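Local structure of enoyl-CoA hydratase (Mycobacterium tuberculosis, 4JJT) at residues 54-59 against 180-185. The protein probably acts as a lyase of the crotonase family, adding water to the double bond of enoyl-CoA thioesters. Sequence-based numbering, arbitrary orientation.
Sequences VVILTG and QLLPTA
Ile56 meets helix 181-193 with two different branches, a compact example of how a helix packs on the face of a sheet. The branch point of Ile56 divides the work. CG2, anti to the backbone N, lies 4.1 Å from CD1 of Leu182, and the two side chains cross at a slant. The longer arm, extended at its second torsion (chi2 -177°), carries CD1 onto the turn at Ala185, 3.9 Å from the Ala185 CB. The same methyl sits 3.6 Å from Ala185 O, a van der Waals neighbour. Two residues further along the strand, Thr58 and Leu182 reach toward each other tip to tip, with Thr58 OG1 4.0 Å from Leu182 CD2. The two methyls of Leu182 thus serve different strand residues, CD1 facing Ile56 and CD2 facing Thr58. Strand 54-59 and helix segment 181-185 run nearly antiparallel, at 166°, their axes 10.2 Å apart. Val54 continues the same seam further along helix 181-193, on Ala189, Ile192 and Val193. Strand 54-59 lies within the mixed sheet of the crotonase fold, between 17-22 and 93-97, and helix 181-193 packs against one face of it here. At the start of the helix, Gln180 O accepts from both Thr184 N and Thr184 OG1, which approach from opposite faces of the carbonyl plane. Across the interface, cohesion is dispersive and comes from largely buried aliphatic groups; the hydroxyl of Thr58 is hydrogen-bonded to Ala96 O of the adjoining strand, with a weak bond to Asn98 OD1, and meets Leu182 by van der Waals contact.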
ATOM      1  N   VAL A  54      25.389 -17.700  -8.869  1.00 36.61           N
ATOM      2  CA  VAL A  54      25.603 -16.476  -8.100  1.00 30.20           C
ATOM      3  C   VAL A  54      26.421 -15.471  -8.908  1.00 29.19           C
ATOM      4  O   VAL A  54      27.331 -15.850  -9.643  1.00 36.78           O
ATOM      5  CB  VAL A  54      26.337 -16.761  -6.762  1.00 29.44           C
ATOM      6  CG1 VAL A  54      26.473 -15.489  -5.938  1.00 27.84           C
ATOM      7  CG2 VAL A  54      25.606 -17.819  -5.958  1.00 31.67           C
ATOM      8  N   VAL A  55      26.090 -14.191  -8.773  1.00 25.50           N
ATOM      9  CA  VAL A  55      26.846 -13.130  -9.426  1.00 23.25           C
ATOM     10  C   VAL A  55      27.569 -12.254  -8.407  1.00 28.18           C
ATOM     11  O   VAL A  55      26.999 -11.868  -7.389  1.00 27.38           O
ATOM     12  CB  VAL A  55      25.937 -12.240 -10.303  1.00 27.17           C
ATOM     13  CG1 VAL A  55      26.757 -11.166 -11.002  1.00 28.43           C
ATOM     14  CG2 VAL A  55      25.198 -13.087 -11.318  1.00 26.21           C
ATOM     15  N   ILE A  56      28.835 -11.953  -8.682  1.00 25.86           N
ATOM     16  CA  ILE A  56      29.608 -11.027  -7.859  1.00 24.26           C
ATOM     17  C   ILE A  56      29.935  -9.754  -8.629  1.00 24.40           C
ATOM     18  O   ILE A  56      30.530  -9.797  -9.703  1.00 27.04           O
ATOM     19  CB  ILE A  56      30.923 -11.660  -7.362  1.00 27.45           C
ATOM     20  CG1 ILE A  56      30.624 -12.879  -6.481  1.00 28.04           C
ATOM     21  CG2 ILE A  56      31.747 -10.643  -6.583  1.00 26.82           C
ATOM     22  CD1 ILE A  56      31.863 -13.512  -5.894  1.00 28.37           C
ATOM     23  N   LEU A  57      29.535  -8.618  -8.072  1.00 21.10           N
ATOM     24  CA  LEU A  57      29.835  -7.322  -8.667  1.00 28.69           C
ATOM     25  C   LEU A  57      30.873  -6.580  -7.841  1.00 30.91           C
ATOM     26  O   LEU A  57      30.721  -6.420  -6.632  1.00 31.86           O
ATOM     27  CB  LEU A  57      28.561  -6.484  -8.801  1.00 26.21           C
ATOM     28  CG  LEU A  57      28.728  -5.024  -9.215  1.00 31.00           C
ATOM     29  CD1 LEU A  57      29.480  -4.914 -10.529  1.00 34.09           C
ATOM     30  CD2 LEU A  57      27.369  -4.344  -9.321  1.00 39.38           C
ATOM     31  N   THR A  58      31.931  -6.129  -8.502  1.00 27.44           N
ATOM     32  CA  THR A  58      32.978  -5.373  -7.835  1.00 28.60           C
ATOM     33  C   THR A  58      33.628  -4.400  -8.814  1.00 28.80           C
ATOM     34  O   THR A  58      33.306  -4.390 -10.001  1.00 27.34           O
ATOM     35  CB  THR A  58      34.056  -6.300  -7.253  1.00 31.86           C
ATOM     36  OG1 THR A  58      34.884  -5.562  -6.348  1.00 36.08           O
ATOM     37  CG2 THR A  58      34.911  -6.891  -8.364  1.00 28.90           C
ATOM     38  N   GLY A  59      34.539  -3.577  -8.313  1.00 28.95           N
ATOM     39  CA  GLY A  59      35.221  -2.607  -9.148  1.00 24.41           C
ATOM     40  C   GLY A  59      36.727  -2.733  -9.097  1.00 32.39           C
ATOM     41  O   GLY A  59      37.287  -3.279  -8.146  1.00 37.45           O
ATOM     42  N   GLN A 180      41.037  -9.521   1.513  1.00 41.58           N
ATOM     43  CA  GLN A 180      40.154 -10.630   1.843  1.00 32.49           C
ATOM     44  C   GLN A 180      38.760 -10.409   1.269  1.00 32.89           C
ATOM     45  O   GLN A 180      37.876 -11.251   1.430  1.00 30.06           O
ATOM     46  CB  GLN A 180      40.057 -10.807   3.358  1.00 32.89           C
ATOM     47  CG  GLN A 180      41.372 -11.087   4.063  1.00 35.25           C
ATOM     48  CD  GLN A 180      41.781 -12.539   3.975  1.00 36.17           C
ATOM     49  OE1 GLN A 180      41.098 -13.351   3.353  1.00 42.76           O
ATOM     50  NE2 GLN A 180      42.899 -12.874   4.602  1.00 38.37           N
ATOM     51  N   LEU A 181      38.568  -9.275   0.603  1.00 33.10           N
ATOM     52  CA  LEU A 181      37.254  -8.896   0.081  1.00 27.87           C
ATOM     53  C   LEU A 181      36.662  -9.922  -0.882  1.00 27.20           C
ATOM     54  O   LEU A 181      35.627 -10.520  -0.596  1.00 32.04           O
ATOM     55  CB  LEU A 181      37.314  -7.524  -0.595  1.00 27.78           C
ATOM     56  CG  LEU A 181      36.020  -7.121  -1.309  1.00 30.35           C
ATOM     57  CD1 LEU A 181      34.883  -6.945  -0.316  1.00 24.79           C
ATOM     58  CD2 LEU A 181      36.229  -5.859  -2.117  1.00 27.40           C
ATOM     59  N   LEU A 182      37.314 -10.106  -2.025  1.00 28.09           N
ATOM     60  CA  LEU A 182      36.874 -11.089  -3.015  1.00 39.04           C
ATOM     61  C   LEU A 182      36.814 -12.534  -2.493  1.00 39.56           C
ATOM     62  O   LEU A 182      35.839 -13.234  -2.766  1.00 39.16           O
ATOM     63  CB  LEU A 182      37.717 -11.008  -4.294  1.00 41.57           C
ATOM     64  CG  LEU A 182      37.181 -10.127  -5.422  1.00 49.43           C
ATOM     65  CD1 LEU A 182      35.833 -10.649  -5.897  1.00 52.01           C
ATOM     66  CD2 LEU A 182      37.080  -8.670  -4.990  1.00 46.47           C
ATOM     67  N   PRO A 183      37.851 -12.991  -1.759  1.00 41.81           N
ATOM     68  CA  PRO A 183      37.758 -14.332  -1.168  1.00 29.92           C
ATOM     69  C   PRO A 183      36.541 -14.512  -0.260  1.00 31.53           C
ATOM     70  O   PRO A 183      35.934 -15.582  -0.259  1.00 33.68           O
ATOM     71  CB  PRO A 183      39.045 -14.436  -0.355  1.00 31.67           C
ATOM     72  CG  PRO A 183      39.995 -13.576  -1.073  1.00 37.18           C
ATOM     73  CD  PRO A 183      39.200 -12.422  -1.585  1.00 38.42           C
ATOM     74  N   THR A 184      36.195 -13.479   0.503  1.00 30.85           N
ATOM     75  CA  THR A 184      35.011 -13.525   1.355  1.00 29.62           C
ATOM     76  C   THR A 184      33.751 -13.618   0.501  1.00 34.71           C
ATOM     77  O   THR A 184      32.848 -14.405   0.785  1.00 41.69           O
ATOM     78  CB  THR A 184      34.931 -12.287   2.271  1.00 28.99           C
ATOM     79  OG1 THR A 184      35.982 -12.347   3.243  1.00 31.87           O
ATOM     80  CG2 THR A 184      33.589 -12.226   2.988  1.00 25.37           C
ATOM     81  N   ALA A 185      33.716 -12.819  -0.561  1.00 29.89           N
ATOM     82  CA  ALA A 185      32.587 -12.796  -1.484  1.00 30.74           C
ATOM     83  C   ALA A 185      32.392 -14.138  -2.182  1.00 28.93           C
ATOM     84  O   ALA A 185      31.266 -14.525  -2.496  1.00 26.66           O
ATOM     85  CB  ALA A 185      32.769 -11.690  -2.511  1.00 27.10           C
TER